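Local coordinates for protein N-acetyl-beta-D glucosaminidase (PDB 4ZM6) that probably hydrolyses terminal N-acetyl-beta-D-glucosamine residues and, through a GCN5-related region that binds acetyl-CoA, acetylates glucosamine, at residues 602-605 / 606-609. Residues are numbered along the deposited sequence; the frame is centred on the assembly and turned at random.
Sequences IVVV and DNKK
With chi1 of V604 at 180°, its CG1 stands anti to the backbone N and leans over the turn, where it lies alongside N607; there it packs on the CA of N607 and faces that residue's OD1, 3.7 Å from V604 CG1. V605 has nearly the same torsion, 178°, but its side chain lies on the other face of the sheet together with K608. CG1 of V605 lies beside the carboxylate of the next residue, D606, with D606 OD2 3.4 Å from V605 CG1. V605 and K608 form an antiparallel hydrogen-bonded pair: V605 N donates to K608 O at 3.0 Å in a nearly straight bond, and K608 N returns a bond of 3.0 Å to V605 O, approaching from well above the carbonyl plane. The result is a beta hairpin with a two-residue loop, D606 and N607, in a type I' turn; both have positive phi, a geometry whose twist suits that of paired strands. The turn joins strands 594-605 and 608-618, adjacent antiparallel strands in the sheet of the acetyl-CoA-binding GNAT domain, and its tip stands away from the cofactor. One pair further in, V604 and K609 are non-hydrogen-bonded partners, and V604 CA makes a CA-H...O contact of 3.4 Å with K608 O. On the same face I602 CG2 approaches K609 CB at 4.2 Å, while the buried I602 also packs against H638, F639 and Q642 of helix 627-642.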
ATOM      1  N   ILE A 602      -0.200  19.263  -2.746  1.00 52.98           N
ATOM      2  CA  ILE A 602      -1.096  19.258  -3.900  1.00 54.48           C
ATOM      3  C   ILE A 602      -2.225  20.253  -3.657  1.00 54.89           C
ATOM      4  O   ILE A 602      -2.888  20.212  -2.620  1.00 56.76           O
ATOM      5  CB  ILE A 602      -1.675  17.852  -4.179  1.00 54.43           C
ATOM      6  CG1 ILE A 602      -0.582  16.930  -4.714  1.00 54.00           C
ATOM      7  CG2 ILE A 602      -2.818  17.920  -5.187  1.00 55.18           C
ATOM      8  CD1 ILE A 602      -0.975  15.468  -4.755  1.00 55.21           C
ATOM      9  N   VAL A 603      -2.430  21.137  -4.628  1.00 56.10           N
ATOM     10  CA  VAL A 603      -3.419  22.203  -4.538  1.00 59.24           C
ATOM     11  C   VAL A 603      -4.309  22.154  -5.771  1.00 61.88           C
ATOM     12  O   VAL A 603      -3.856  21.790  -6.853  1.00 65.26           O
ATOM     13  CB  VAL A 603      -2.723  23.580  -4.443  1.00 58.77           C
ATOM     14  CG1 VAL A 603      -3.688  24.721  -4.736  1.00 60.04           C
ATOM     15  CG2 VAL A 603      -2.101  23.755  -3.068  1.00 58.72           C
ATOM     16  N   VAL A 604      -5.574  22.520  -5.603  1.00 65.21           N
ATOM     17  CA  VAL A 604      -6.516  22.572  -6.715  1.00 67.07           C
ATOM     18  C   VAL A 604      -6.638  24.002  -7.262  1.00 70.92           C
ATOM     19  O   VAL A 604      -6.898  24.939  -6.509  1.00 69.12           O
ATOM     20  CB  VAL A 604      -7.900  22.062  -6.281  1.00 64.91           C
ATOM     21  CG1 VAL A 604      -8.872  22.128  -7.443  1.00 65.94           C
ATOM     22  CG2 VAL A 604      -7.796  20.638  -5.750  1.00 63.39           C
ATOM     23  N   VAL A 605      -6.436  24.149  -8.573  1.00 76.23           N
ATOM     24  CA  VAL A 605      -6.563  25.436  -9.275  1.00 79.83           C
ATOM     25  C   VAL A 605      -7.350  25.210 -10.569  1.00 83.53           C
ATOM     26  O   VAL A 605      -6.954  24.394 -11.403  1.00 87.77           O
ATOM     27  CB  VAL A 605      -5.180  26.033  -9.630  1.00 79.74           C
ATOM     28  CG1 VAL A 605      -5.334  27.346 -10.390  1.00 79.05           C
ATOM     29  CG2 VAL A 605      -4.334  26.228  -8.376  1.00 79.73           C
ATOM     30  N   ASP A 606      -8.463  25.929 -10.728  1.00 85.17           N
ATOM     31  CA  ASP A 606      -9.416  25.703 -11.832  1.00 85.43           C
ATOM     32  C   ASP A 606      -9.998  24.279 -11.823  1.00 85.68           C
ATOM     33  O   ASP A 606     -10.518  23.800 -12.828  1.00 85.98           O
ATOM     34  CB  ASP A 606      -8.766  26.013 -13.191  1.00 84.40           C
ATOM     35  CG  ASP A 606      -8.358  27.471 -13.327  1.00 83.10           C
ATOM     36  OD1 ASP A 606      -9.254  28.325 -13.499  1.00 80.02           O
ATOM     37  OD2 ASP A 606      -7.143  27.762 -13.278  1.00 78.90           O
ATOM     38  N   ASN A 607      -9.927  23.628 -10.666  1.00 87.62           N
ATOM     39  CA  ASN A 607     -10.267  22.212 -10.509  1.00 89.23           C
ATOM     40  C   ASN A 607      -9.344  21.213 -11.241  1.00 87.21           C
ATOM     41  O   ASN A 607      -9.736  20.076 -11.521  1.00 84.58           O
ATOM     42  CB  ASN A 607     -11.745  21.954 -10.833  1.00 89.09           C
ATOM     43  CG  ASN A 607     -12.344  20.861  -9.962  1.00 92.63           C
ATOM     44  OD1 ASN A 607     -12.046  20.772  -8.769  1.00 96.15           O
ATOM     45  ND2 ASN A 607     -13.182  20.020 -10.551  1.00 93.57           N
ATOM     46  N   LYS A 608      -8.118  21.646 -11.532  1.00 83.38           N
ATOM     47  CA  LYS A 608      -7.022  20.740 -11.867  1.00 81.21           C
ATOM     48  C   LYS A 608      -6.194  20.532 -10.602  1.00 76.09           C
ATOM     49  O   LYS A 608      -5.882  21.494  -9.909  1.00 75.98           O
ATOM     50  CB  LYS A 608      -6.112  21.342 -12.946  1.00 84.61           C
ATOM     51  CG  LYS A 608      -6.550  21.136 -14.389  1.00 86.91           C
ATOM     52  CD  LYS A 608      -5.343  21.248 -15.318  1.00 89.91           C
ATOM     53  CE  LYS A 608      -5.711  21.088 -16.786  1.00 92.64           C
ATOM     54  NZ  LYS A 608      -6.237  22.350 -17.378  1.00 93.09           N
ATOM     55  N   LYS A 609      -5.835  19.290 -10.295  1.00 73.45           N
ATOM     56  CA  LYS A 609      -4.860  19.031  -9.234  1.00 71.00           C
ATOM     57  C   LYS A 609      -3.505  19.578  -9.675  1.00 67.99           C
ATOM     58  O   LYS A 609      -3.084  19.333 -10.800  1.00 69.35           O
ATOM     59  CB  LYS A 609      -4.712  17.535  -8.959  1.00 71.21           C
ATOM     60  CG  LYS A 609      -5.800  16.903  -8.107  1.00 70.86           C
ATOM     61  CD  LYS A 609      -5.452  15.444  -7.843  1.00 71.22           C
ATOM     62  CE  LYS A 609      -6.373  14.787  -6.830  1.00 71.45           C
ATOM     63  NZ  LYS A 609      -7.710  14.470  -7.405  1.00 72.46           N
TER